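Local structure of dihydrodipicolinate synthase (Bacteroides thetaiotaomicron, 4XKY) at residues Pro10-Pro15 / Glu25-Leu30; Asp18-Asp23 / Ser53-Leu58; Phe43-Thr48 / Met60-Asn65; Tyr258-Lys263 / Asp274-Pro279. The protein probably acts as a Schiff-base-forming, pyruvate-handling lyase of the dihydrodipicolinate synthase and N-acetylneuraminate lyase family, built as a tetramer of TIM barrels. All coordinates share one frame; numbering follows the deposited sequence.

How the contacts relate
From the N terminus, contact 1 closes the short span between the loop after strand 7-8 and helix 24-36. Before it closes, contact 2 has opened at 18-23, so the two cross; contact 2 brings the type I beta turn at 18-21 and strand 21-22 to the start of helix 56-70. Contact 3 opens at 43-48, before contact 2 closes at 53-58, and itself closes at 60-65, packing strand 42-44 on that helix. Contacts 1 and 3 run in series, yet the backbones of Pro10 and Leu12 pair with Phe43. Contact 4 joins helix 257-268 to loop 274-279 and returns to the N-terminal region through Lys263 NZ with Thr14 O.

Contact 1. Residues Pro10-Pro15 / Glu25-Leu30; sequences PPLVTP and EGLQRL
The ring of Pro15 is set against the helix with its CG-CD side: CG lies 3.8 Å from Leu27 CA and CD 4.1 Å from Leu27 CD1, the two side chains crossing at about a right angle. The planar guanidinium of Arg29, on another flank of the same helix, has the carbonyl oxygen Glu25 O over the centre of one face, while its NE donates to Ile271 O. That group takes no part in the apolar seam between 10-15 and 25-30, which rests on aliphatic carbons.

Leu30 carries the largest share of the seam on the helix side. Its side chain extends away from its own N (chi1 177°), which carries the CD2 methyl among three loop residues, with Val13 CG2 at 3.7 Å, Leu12 CG at 4.1 Å and Pro15 CG at 4.5 Å. Val13 comes across Leu30 nearly perpendicularly, whereas Leu12 and Leu30 slide past each other in opposite directions. Leu12 also brings its CD2 methyl to Leu27 CD1, 4.3 Å away. Gly26 meets the proline ring through its backbone, C at 4.3 Å from Pro15 CG.

Beyond the seam, Val13 also packs on Leu262 and Leu266 of helix 257-268, and Leu27 on Met62 of helix 56-70. Val13 is about 4 Å from Thr48, a predicted pyruvate-binding residue, measured between side chains. The six touching residues are all buried and no polar bond joins the two segments, so the hold of this barrel-end loop on helix 24-36 depends on shape and the exclusion of water.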
loop_
_atom_site.group_PDB
_atom_site.type_symbol
_atom_site.label_atom_id
_atom_site.label_comp_id
_atom_site.label_asym_id
_atom_site.label_seq_id
_atom_site.Cartn_x
_atom_site.Cartn_y
_atom_site.Cartn_z
ATOM N N PRO A 10 1.757 -29.819 6.914
ATOM C CA PRO A 10 1.449 -28.822 7.922
ATOM C C PRO A 10 2.639 -27.966 8.264
ATOM O O PRO A 10 3.739 -28.499 8.469
ATOM C CB PRO A 10 1.047 -29.639 9.150
ATOM C CG PRO A 10 1.505 -31.022 8.882
ATOM C CD PRO A 10 1.591 -31.193 7.412
ATOM N N PRO A 11 2.422 -26.646 8.303
ATOM C CA PRO A 11 3.349 -25.716 8.898
ATOM C C PRO A 11 3.182 -25.812 10.411
ATOM O O PRO A 11 2.220 -25.271 10.986
ATOM C CB PRO A 11 2.885 -24.357 8.356
ATOM C CG PRO A 11 1.405 -24.518 8.183
ATOM C CD PRO A 11 1.139 -26.006 7.984
ATOM N N LEU A 12 4.093 -26.538 11.047
ATOM C CA LEU A 12 4.009 -26.737 12.482
ATOM C C LEU A 12 4.051 -25.423 13.254
ATOM O O LEU A 12 4.801 -24.523 12.921
ATOM C CB LEU A 12 5.134 -27.635 12.987
ATOM C CG LEU A 12 4.938 -29.147 12.892
ATOM C CD1 LEU A 12 4.808 -29.534 11.440
ATOM C CD2 LEU A 12 6.135 -29.864 13.470
ATOM N N VAL A 13 3.246 -25.337 14.313
ATOM C CA VAL A 13 3.459 -24.331 15.332
ATOM C C VAL A 13 4.772 -24.680 16.031
ATOM O O VAL A 13 5.227 -25.839 15.980
ATOM C CB VAL A 13 2.287 -24.237 16.349
ATOM C CG1 VAL A 13 0.987 -23.867 15.653
ATOM C CG2 VAL A 13 2.075 -25.529 17.093
ATOM N N THR A 14 5.407 -23.661 16.607
ATOM C CA THR A 14 6.583 -23.835 17.435
ATOM C C THR A 14 6.016 -23.787 18.848
ATOM O O THR A 14 5.697 -22.724 19.345
ATOM C CB THR A 14 7.646 -22.736 17.181
ATOM O OG1 THR A 14 8.053 -22.745 15.792
ATOM C CG2 THR A 14 8.870 -22.956 18.076
ATOM N N PRO A 15 5.809 -24.954 19.476
ATOM C CA PRO A 15 5.226 -24.951 20.829
ATOM C C PRO A 15 6.225 -24.427 21.828
ATOM O O PRO A 15 7.409 -24.765 21.752
ATOM C CB PRO A 15 4.882 -26.407 21.100
ATOM C CG PRO A 15 5.304 -27.192 19.910
ATOM C CD PRO A 15 6.107 -26.308 18.993
ATOM N N GLU A 25 7.892 -31.571 24.993
ATOM C CA GLU A 25 6.920 -32.626 25.141
ATOM C C GLU A 25 5.712 -32.393 24.259
ATOM O O GLU A 25 5.210 -33.326 23.662
ATOM C CB GLU A 25 6.509 -32.772 26.607
ATOM C CG GLU A 25 7.694 -33.215 27.461
ATOM C CD GLU A 25 7.340 -34.218 28.538
ATOM O OE1 GLU A 25 7.536 -33.886 29.726
ATOM O OE2 GLU A 25 6.881 -35.336 28.199
ATOM N N GLY A 26 5.241 -31.148 24.200
ATOM C CA GLY A 26 4.170 -30.774 23.276
ATOM C C GLY A 26 4.545 -31.012 21.837
ATOM O O GLY A 26 3.758 -31.532 21.075
ATOM N N LEU A 27 5.763 -30.640 21.468
ATOM C CA LEU A 27 6.243 -30.853 20.104
ATOM C C LEU A 27 6.245 -32.337 19.707
ATOM O O LEU A 27 5.846 -32.681 18.607
ATOM C CB LEU A 27 7.635 -30.284 19.957
ATOM C CG LEU A 27 8.290 -30.530 18.612
ATOM C CD1 LEU A 27 7.553 -29.835 17.499
ATOM C CD2 LEU A 27 9.692 -30.010 18.709
ATOM N N GLN A 28 6.695 -33.207 20.606
ATOM C CA GLN A 28 6.605 -34.654 20.386
ATOM C C GLN A 28 5.173 -35.096 20.190
ATOM O O GLN A 28 4.880 -35.792 19.228
ATOM C CB GLN A 28 7.232 -35.424 21.538
ATOM C CG GLN A 28 8.737 -35.204 21.577
ATOM C CD GLN A 28 9.439 -35.731 22.815
ATOM O OE1 GLN A 28 8.809 -36.269 23.728
ATOM N NE2 GLN A 28 10.767 -35.594 22.835
ATOM N N ARG A 29 4.270 -34.675 21.071
ATOM C CA ARG A 29 2.860 -35.038 20.885
ATOM C C ARG A 29 2.342 -34.510 19.555
ATOM O O ARG A 29 1.614 -35.219 18.867
ATOM C CB ARG A 29 1.955 -34.556 22.022
ATOM C CG ARG A 29 1.980 -35.427 23.274
ATOM C CD ARG A 29 0.939 -34.960 24.288
ATOM N NE ARG A 29 1.281 -33.628 24.797
ATOM C CZ ARG A 29 2.077 -33.396 25.835
ATOM N NH1 ARG A 29 2.609 -34.402 26.532
ATOM N NH2 ARG A 29 2.319 -32.153 26.204
ATOM N N LEU A 30 2.711 -33.274 19.196
ATOM C CA LEU A 30 2.240 -32.678 17.939
ATOM C C LEU A 30 2.700 -33.501 16.752
ATOM O O LEU A 30 1.902 -33.828 15.878
ATOM C CB LEU A 30 2.720 -31.228 17.805
ATOM C CG LEU A 30 2.401 -30.451 16.524
ATOM C CD1 LEU A 30 0.909 -30.279 16.293
ATOM C CD2 LEU A 30 3.085 -29.091 16.538
#

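Contact 2. Residues Asp18-Asp23 / Ser53-Leu58; sequences DDDVLD and SLSYKL
Asp20 carries its CG anti to the backbone N (chi1 -153°), which swings the carboxylate over to Ser55, whose OG stands between its own N and carbonyl carbon (chi1 76°). The hydroxyl donates to the syn lone pair of Asp20 OD1, at 2.6 Å from OG. The same OG accepts from Leu58 N at 3.1 Å, with 160° at the hydrogen, making Ser55 the N-cap of helix 56-70. Lys57, bent in mid-chain, brings NZ to 3.3 Å from Asp20 OD2 in a salt bridge whose hydrogen bond is weak. A water donates to Asp20 OD1 and Asp19 O and accepts from Ser55 N. Leu58 spreads its methyls over the turn and the strand that follows, CD2 at 3.6 Å from Asp19 O and CD1 at 3.7 Å from Leu22 CB. The Asp19 carboxylate turns to Ala278 N.

With a valine in place of Asp20, the Ser55 hydroxyl and the Lys57 ammonium would probably lose their shared anionic partner and the capping serine would be freer to turn. Tyr56 N meets an acidic side chain of a neighbouring subunit. The type I turn thus supplies negative charge to a helix N terminus, where the dipole would probably stabilise it.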
loop_
_atom_site.group_PDB
_atom_site.type_symbol
_atom_site.label_atom_id
_atom_site.label_comp_id
_atom_site.label_asym_id
_atom_site.label_seq_id
_atom_site.Cartn_x
_atom_site.Cartn_y
_atom_site.Cartn_z
ATOM N N ASP A 18 7.579 -20.723 27.222
ATOM C CA ASP A 18 7.781 -19.306 27.523
ATOM C C ASP A 18 8.328 -18.660 26.259
ATOM O O ASP A 18 8.552 -19.359 25.275
ATOM C CB ASP A 18 8.716 -19.113 28.725
ATOM C CG ASP A 18 8.592 -17.714 29.365
ATOM O OD1 ASP A 18 7.639 -16.984 29.056
ATOM O OD2 ASP A 18 9.455 -17.334 30.175
ATOM N N ASP A 19 8.526 -17.344 26.285
ATOM C CA ASP A 19 8.863 -16.592 25.093
ATOM C C ASP A 19 10.087 -17.193 24.412
ATOM O O ASP A 19 10.169 -17.190 23.194
ATOM C CB ASP A 19 9.142 -15.119 25.412
ATOM C CG ASP A 19 7.945 -14.394 26.008
ATOM O OD1 ASP A 19 6.861 -14.371 25.417
ATOM O OD2 ASP A 19 8.088 -13.826 27.094
ATOM N N ASP A 20 11.037 -17.693 25.189
ATOM C CA ASP A 20 12.269 -18.230 24.630
ATOM C C ASP A 20 12.530 -19.656 25.082
ATOM O O ASP A 20 13.686 -20.053 25.174
ATOM C CB ASP A 20 13.465 -17.377 25.062
ATOM C CG ASP A 20 14.606 -17.437 24.054
ATOM O OD1 ASP A 20 14.364 -17.661 22.849
ATOM O OD2 ASP A 20 15.748 -17.229 24.445
ATOM N N VAL A 21 11.478 -20.430 25.368
ATOM C CA VAL A 21 11.669 -21.821 25.870
ATOM C C VAL A 21 10.772 -22.721 25.061
ATOM O O VAL A 21 9.564 -22.506 25.020
ATOM C CB VAL A 21 11.279 -22.001 27.369
ATOM C CG1 VAL A 21 11.465 -23.467 27.835
ATOM C CG2 VAL A 21 12.098 -21.087 28.259
ATOM N N LEU A 22 11.362 -23.732 24.446
ATOM C CA LEU A 22 10.643 -24.669 23.602
ATOM C C LEU A 22 9.881 -25.699 24.455
ATOM O O LEU A 22 10.433 -26.236 25.403
ATOM C CB LEU A 22 11.637 -25.401 22.687
ATOM C CG LEU A 22 11.074 -26.310 21.571
ATOM C CD1 LEU A 22 10.408 -25.503 20.460
ATOM C CD2 LEU A 22 12.170 -27.197 20.977
ATOM N N ASP A 23 8.625 -25.968 24.094
ATOM C CA ASP A 23 7.806 -27.047 24.702
ATOM C C ASP A 23 8.086 -28.371 23.999
ATOM O O ASP A 23 7.398 -28.759 23.042
ATOM C CB ASP A 23 6.316 -26.716 24.597
ATOM C CG ASP A 23 5.403 -27.858 25.085
ATOM O OD1 ASP A 23 5.844 -28.751 25.843
ATOM O OD2 ASP A 23 4.231 -27.868 24.685
ATOM N N SER A 53 9.674 -13.959 15.039
ATOM C CA SER A 53 9.548 -13.375 16.389
ATOM C C SER A 53 10.317 -14.159 17.466
ATOM O O SER A 53 10.466 -13.713 18.600
ATOM C CB SER A 53 8.067 -13.188 16.750
ATOM O OG SER A 53 7.506 -14.416 17.188
ATOM N N LEU A 54 10.847 -15.316 17.085
ATOM C CA LEU A 54 11.646 -16.174 17.968
ATOM C C LEU A 54 13.116 -15.870 17.851
ATOM O O LEU A 54 13.587 -15.455 16.814
ATOM C CB LEU A 54 11.430 -17.639 17.608
ATOM C CG LEU A 54 9.979 -18.105 17.731
ATOM C CD1 LEU A 54 9.876 -19.580 17.434
ATOM C CD2 LEU A 54 9.366 -17.780 19.083
ATOM N N SER A 55 13.839 -16.081 18.940
ATOM C CA SER A 55 15.277 -15.925 18.940
ATOM C C SER A 55 15.936 -16.966 18.017
ATOM O O SER A 55 15.351 -18.000 17.682
ATOM C CB SER A 55 15.814 -16.091 20.359
ATOM O OG SER A 55 15.828 -17.467 20.722
ATOM N N TYR A 56 17.165 -16.685 17.613
ATOM C CA TYR A 56 17.937 -17.636 16.811
ATOM C C TYR A 56 18.103 -18.952 17.519
ATOM O O TYR A 56 17.986 -19.997 16.923
ATOM C CB TYR A 56 19.335 -17.088 16.548
ATOM C CG TYR A 56 19.911 -17.619 15.268
ATOM C CD1 TYR A 56 19.357 -17.242 14.053
ATOM C CD2 TYR A 56 20.985 -18.500 15.260
ATOM C CE1 TYR A 56 19.859 -17.710 12.860
ATOM C CE2 TYR A 56 21.498 -18.975 14.064
ATOM C CZ TYR A 56 20.920 -18.570 12.867
ATOM O OH TYR A 56 21.367 -18.992 11.648
ATOM N N LYS A 57 18.395 -18.904 18.808
ATOM C CA LYS A 57 18.509 -20.118 19.590
ATOM C C LYS A 57 17.256 -20.973 19.477
ATOM O O LYS A 57 17.329 -22.182 19.223
ATOM C CB LYS A 57 18.787 -19.774 21.053
ATOM C CG LYS A 57 18.978 -20.980 21.964
ATOM C CD LYS A 57 18.884 -20.560 23.427
ATOM C CE LYS A 57 17.456 -20.642 23.952
ATOM N NZ LYS A 57 17.337 -20.015 25.295
ATOM N N LEU A 58 16.095 -20.352 19.641
ATOM C CA LEU A 58 14.856 -21.127 19.625
ATOM C C LEU A 58 14.566 -21.705 18.256
ATOM O O LEU A 58 14.157 -22.845 18.151
ATOM C CB LEU A 58 13.698 -20.280 20.100
ATOM C CG LEU A 58 12.462 -20.937 20.664
ATOM C CD1 LEU A 58 12.789 -22.043 21.628
ATOM C CD2 LEU A 58 11.668 -19.871 21.374
HETATM O O HOH W 1 12.332 -16.287 21.566
#

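Contact 3. Residues Phe43-Thr48 / Met60-Asn65; sequences FVLGTT and MEMIKN
Leu45 and Met62 meet side by side, sliding past each other in opposite directions, with Leu45 CD2 at 4.0 Å from Met62 CG. The second methyl of Leu45, CD1, rests 3.7 Å from Ile63 CD1, those two side chains crossing at about a right angle. One leucine therefore straddles two successive helix residues. Next to it Val44 offers CG1 to the methyl end of Met62, CE, at 3.9 Å, and a looser approach of Val44 CG2 to Ile63 CG1 at 4.4 Å completes the first shell.

Met62 reaches this far because its CG is anti to the backbone N (chi1 179°) and the chain then bends at chi2, which leads CE back across Val44. Just past strand 42-44, Leu45 takes a left-handed backbone conformation (phi 67°), where the chain leaves the strand. Behind the first shell, Val78 of strand 76-79 packs on both Val44 and Ile63, Leu91 and Leu94 of helix 85-97 on Ile63, and Leu27 of helix 24-36 on Met62.

Strand 42-44 and helix 56-70 belong, with strand 76-79, to one beta-alpha-beta unit of the TIM barrel. The loop after the strand leads to Thr48, a predicted pyruvate-binding residue bonded through OG1 to Tyr258 OH. All four touching residues are buried and apolar, so the strand end is held on the helix by packing alone.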
loop_
_atom_site.group_PDB
_atom_site.type_symbol
_atom_site.label_atom_id
_atom_site.label_comp_id
_atom_site.label_asym_id
_atom_site.label_seq_id
_atom_site.Cartn_x
_atom_site.Cartn_y
_atom_site.Cartn_z
ATOM N N PHE A 43 6.690 -29.057 7.948
ATOM C CA PHE A 43 7.277 -27.807 7.556
ATOM C C PHE A 43 7.491 -26.979 8.808
ATOM O O PHE A 43 6.529 -26.620 9.501
ATOM C CB PHE A 43 6.374 -27.105 6.544
ATOM C CG PHE A 43 6.828 -25.724 6.183
ATOM C CD1 PHE A 43 8.172 -25.442 5.970
ATOM C CD2 PHE A 43 5.915 -24.690 6.077
ATOM C CE1 PHE A 43 8.580 -24.152 5.664
ATOM C CE2 PHE A 43 6.319 -23.397 5.753
ATOM C CZ PHE A 43 7.654 -23.132 5.548
ATOM N N VAL A 44 8.755 -26.722 9.147
ATOM C CA VAL A 44 9.027 -25.952 10.355
ATOM C C VAL A 44 9.526 -24.553 10.062
ATOM O O VAL A 44 10.156 -24.301 9.029
ATOM C CB VAL A 44 9.974 -26.653 11.336
ATOM C CG1 VAL A 44 9.438 -28.045 11.675
ATOM C CG2 VAL A 44 11.390 -26.750 10.801
ATOM N N LEU A 45 9.225 -23.685 11.028
ATOM C CA LEU A 45 9.581 -22.272 11.034
ATOM C C LEU A 45 8.896 -21.427 9.957
ATOM O O LEU A 45 9.419 -20.420 9.534
ATOM C CB LEU A 45 11.113 -22.114 11.000
ATOM C CG LEU A 45 11.811 -22.737 12.214
ATOM C CD1 LEU A 45 13.303 -22.491 12.136
ATOM C CD2 LEU A 45 11.294 -22.177 13.524
ATOM N N GLY A 46 7.728 -21.835 9.505
ATOM C CA GLY A 46 6.908 -20.964 8.667
ATOM C C GLY A 46 6.327 -19.854 9.555
ATOM O O GLY A 46 6.677 -19.749 10.751
ATOM N N THR A 47 5.471 -19.026 8.953
ATOM C CA THR A 47 4.671 -17.977 9.640
ATOM C C THR A 47 3.876 -18.527 10.831
ATOM O O THR A 47 3.900 -17.967 11.916
ATOM C CB THR A 47 3.667 -17.314 8.665
ATOM O OG1 THR A 47 4.359 -16.878 7.488
ATOM C CG2 THR A 47 3.001 -16.065 9.303
ATOM N N THR A 48 3.202 -19.645 10.610
ATOM C CA THR A 48 2.526 -20.397 11.659
ATOM C C THR A 48 3.432 -20.818 12.842
ATOM O O THR A 48 2.952 -20.910 13.996
ATOM C CB THR A 48 1.838 -21.623 11.040
ATOM O OG1 THR A 48 0.862 -21.166 10.099
ATOM C CG2 THR A 48 1.143 -22.416 12.072
ATOM N N MET A 60 16.821 -22.663 16.208
ATOM C CA MET A 60 17.718 -23.820 16.090
ATOM C C MET A 60 17.208 -25.027 16.869
ATOM O O MET A 60 17.246 -26.140 16.362
ATOM C CB MET A 60 19.144 -23.470 16.486
ATOM C CG MET A 60 19.769 -22.528 15.468
ATOM S SD MET A 60 21.487 -22.010 15.701
ATOM C CE MET A 60 21.563 -21.616 17.448
ATOM N N GLU A 61 16.698 -24.803 18.072
ATOM C CA GLU A 61 16.121 -25.884 18.855
ATOM C C GLU A 61 14.900 -26.510 18.184
ATOM O O GLU A 61 14.716 -27.714 18.262
ATOM C CB GLU A 61 15.779 -25.408 20.252
ATOM C CG GLU A 61 17.019 -24.982 21.013
ATOM C CD GLU A 61 16.739 -24.541 22.433
ATOM O OE1 GLU A 61 15.553 -24.437 22.816
ATOM O OE2 GLU A 61 17.716 -24.267 23.156
ATOM N N MET A 62 14.083 -25.707 17.515
ATOM C CA MET A 62 12.929 -26.252 16.842
ATOM C C MET A 62 13.378 -27.188 15.732
ATOM O O MET A 62 12.824 -28.251 15.575
ATOM C CB MET A 62 12.054 -25.159 16.257
ATOM C CG MET A 62 10.810 -25.633 15.488
ATOM S SD MET A 62 9.667 -26.608 16.500
ATOM C CE MET A 62 8.376 -26.945 15.311
ATOM N N ILE A 63 14.358 -26.761 14.940
ATOM C CA ILE A 63 14.896 -27.584 13.881
ATOM C C ILE A 63 15.469 -28.900 14.414
ATOM O O ILE A 63 15.128 -29.969 13.909
ATOM C CB ILE A 63 15.982 -26.817 13.120
ATOM C CG1 ILE A 63 15.336 -25.689 12.316
ATOM C CG2 ILE A 63 16.776 -27.723 12.176
ATOM C CD1 ILE A 63 16.325 -24.640 11.859
ATOM N N LYS A 64 16.354 -28.806 15.408
ATOM C CA LYS A 64 17.008 -29.983 15.976
ATOM C C LYS A 64 15.994 -30.949 16.563
ATOM O O LYS A 64 15.967 -32.112 16.191
ATOM C CB LYS A 64 18.005 -29.607 17.070
ATOM C CG LYS A 64 19.222 -28.786 16.633
ATOM C CD LYS A 64 20.294 -28.828 17.736
ATOM C CE LYS A 64 21.089 -27.538 17.912
ATOM N NZ LYS A 64 20.335 -26.511 18.695
ATOM N N ASN A 65 15.153 -30.489 17.481
ATOM C CA ASN A 65 14.126 -31.390 18.038
ATOM C C ASN A 65 13.178 -31.973 16.993
ATOM O O ASN A 65 12.802 -33.139 17.092
ATOM C CB ASN A 65 13.314 -30.713 19.147
ATOM C CG ASN A 65 14.069 -30.639 20.439
ATOM O OD1 ASN A 65 14.043 -31.572 21.244
ATOM N ND2 ASN A 65 14.807 -29.554 20.623
#

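Contact 4. Residues Tyr258-Lys263 / Asp274-Pro279; sequences YLKGLK and DYVAAP
Lys263 begins beside the other segment at CB, 3.9 Å from Asp274 O. CG lies anti to the carbonyl carbon (chi1 -82°) and the chain then runs extended, with CD passing obliquely 4.0 Å from Val276 CG2 and 3.5 Å from Tyr275 O. CE lies 3.7 Å from Tyr275 O, and NZ donates to that same oxygen at 3.0 Å, with 162° at the oxygen, nearly in line with the C=O bond. The buried ammonium also pairs with Glu50 OE2 and bonds to Thr14 O, so three oxygens grip it. At the helix backbone, Asp274 CB makes a close contact with Lys263 O, at 3.3 Å, while the Asp274 carboxylate forms a salt bridge with Arg288. Val276 fills in beside the aliphatic chain, CG1 tip to tip with Leu259 CD2 at 4.1 Å.

With a methionine in place of Lys263, Tyr275 O and Thr14 O would probably lose their common donor and the Glu50 carboxylate its cationic mate.

The helix 257-268 thus has the loop leading to helix 285-298 laid on its flank, with the 10-15 loop after strand 7-8 fastened to the same lysine and Leu259 about 5 Å from Thr48 between side chains.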
loop_
_atom_site.group_PDB
_atom_site.type_symbol
_atom_site.label_atom_id
_atom_site.label_comp_id
_atom_site.label_asym_id
_atom_site.label_seq_id
_atom_site.Cartn_x
_atom_site.Cartn_y
_atom_site.Cartn_z
ATOM N N TYR A 258 -5.430 -15.747 14.060
ATOM C CA TYR A 258 -5.211 -17.081 13.505
ATOM C C TYR A 258 -4.283 -17.889 14.409
ATOM O O TYR A 258 -4.619 -18.952 14.851
ATOM C CB TYR A 258 -4.672 -17.000 12.079
ATOM C CG TYR A 258 -3.940 -18.223 11.592
ATOM C CD1 TYR A 258 -4.602 -19.403 11.302
ATOM C CD2 TYR A 258 -2.572 -18.177 11.369
ATOM C CE1 TYR A 258 -3.912 -20.516 10.823
ATOM C CE2 TYR A 258 -1.873 -19.270 10.892
ATOM C CZ TYR A 258 -2.541 -20.446 10.634
ATOM O OH TYR A 258 -1.823 -21.526 10.154
ATOM N N LEU A 259 -3.135 -17.326 14.713
ATOM C CA LEU A 259 -2.117 -18.005 15.502
ATOM C C LEU A 259 -2.587 -18.285 16.943
ATOM O O LEU A 259 -2.424 -19.384 17.460
ATOM C CB LEU A 259 -0.866 -17.147 15.512
ATOM C CG LEU A 259 0.213 -17.627 16.473
ATOM C CD1 LEU A 259 0.806 -18.938 15.990
ATOM C CD2 LEU A 259 1.267 -16.560 16.652
ATOM N N LYS A 260 -3.160 -17.276 17.578
ATOM C CA LYS A 260 -3.659 -17.411 18.924
ATOM C C LYS A 260 -4.743 -18.470 19.028
ATOM O O LYS A 260 -4.792 -19.204 19.990
ATOM C CB LYS A 260 -4.165 -16.069 19.432
ATOM C CG LYS A 260 -3.028 -15.134 19.743
ATOM C CD LYS A 260 -3.371 -13.671 19.574
ATOM C CE LYS A 260 -3.734 -12.980 20.843
ATOM N NZ LYS A 260 -3.182 -11.599 20.762
ATOM N N GLY A 261 -5.636 -18.494 18.048
ATOM C CA GLY A 261 -6.713 -19.449 18.020
ATOM C C GLY A 261 -6.226 -20.857 17.805
ATOM O O GLY A 261 -6.624 -21.776 18.537
ATOM N N LEU A 262 -5.384 -21.037 16.794
ATOM C CA LEU A 262 -4.764 -22.335 16.543
ATOM C C LEU A 262 -4.066 -22.876 17.776
ATOM O O LEU A 262 -4.301 -23.984 18.198
ATOM C CB LEU A 262 -3.726 -22.201 15.441
ATOM C CG LEU A 262 -3.148 -23.471 14.860
ATOM C CD1 LEU A 262 -4.260 -24.286 14.240
ATOM C CD2 LEU A 262 -2.112 -23.120 13.798
ATOM N N LYS A 263 -3.208 -22.068 18.376
ATOM C CA LYS A 263 -2.481 -22.523 19.555
ATOM C C LYS A 263 -3.415 -22.773 20.766
ATOM O O LYS A 263 -3.232 -23.736 21.504
ATOM C CB LYS A 263 -1.342 -21.558 19.890
ATOM C CG LYS A 263 -0.079 -21.777 19.066
ATOM C CD LYS A 263 1.106 -21.130 19.769
ATOM C CE LYS A 263 2.426 -21.623 19.224
ATOM N NZ LYS A 263 3.611 -21.031 19.918
ATOM N N ASP A 274 -0.268 -23.678 24.623
ATOM C CA ASP A 274 -0.814 -22.567 23.843
ATOM C C ASP A 274 0.015 -21.310 23.952
ATOM O O ASP A 274 -0.385 -20.255 23.435
ATOM C CB ASP A 274 -2.255 -22.260 24.285
ATOM C CG ASP A 274 -2.391 -22.108 25.798
ATOM O OD1 ASP A 274 -1.413 -22.334 26.550
ATOM O OD2 ASP A 274 -3.486 -21.738 26.245
ATOM N N TYR A 275 1.161 -21.372 24.616
ATOM C CA TYR A 275 1.925 -20.125 24.854
ATOM C C TYR A 275 2.343 -19.451 23.537
ATOM O O TYR A 275 2.817 -20.132 22.618
ATOM C CB TYR A 275 3.177 -20.379 25.731
ATOM C CG TYR A 275 3.726 -19.100 26.318
ATOM C CD1 TYR A 275 3.264 -18.628 27.537
ATOM C CD2 TYR A 275 4.685 -18.345 25.635
ATOM C CE1 TYR A 275 3.751 -17.464 28.068
ATOM C CE2 TYR A 275 5.151 -17.162 26.152
ATOM C CZ TYR A 275 4.682 -16.749 27.378
ATOM O OH TYR A 275 5.114 -15.607 27.956
ATOM N N VAL A 276 2.202 -18.121 23.477
ATOM C CA VAL A 276 2.546 -17.319 22.287
ATOM C C VAL A 276 3.665 -16.320 22.636
ATOM O O VAL A 276 3.617 -15.662 23.675
ATOM C CB VAL A 276 1.319 -16.555 21.756
ATOM C CG1 VAL A 276 1.696 -15.645 20.599
ATOM C CG2 VAL A 276 0.231 -17.532 21.311
ATOM N N ALA A 277 4.687 -16.207 21.781
ATOM C CA ALA A 277 5.858 -15.413 22.148
ATOM C C ALA A 277 5.538 -13.932 22.041
ATOM O O ALA A 277 4.877 -13.503 21.092
ATOM C CB ALA A 277 7.014 -15.696 21.200
ATOM N N ALA A 278 6.045 -13.174 22.990
ATOM C CA ALA A 278 6.065 -11.727 22.895
ATOM C C ALA A 278 6.626 -11.296 21.528
ATOM O O ALA A 278 7.566 -11.913 21.016
ATOM C CB ALA A 278 6.919 -11.153 24.014
ATOM N N PRO A 279 6.073 -10.229 20.952
ATOM C CA PRO A 279 5.146 -9.273 21.567
ATOM C C PRO A 279 3.670 -9.676 21.692
ATOM O O PRO A 279 2.883 -8.907 22.250
ATOM C CB PRO A 279 5.216 -8.085 20.606
ATOM C CG PRO A 279 5.457 -8.719 19.264
ATOM C CD PRO A 279 6.310 -9.931 19.526
#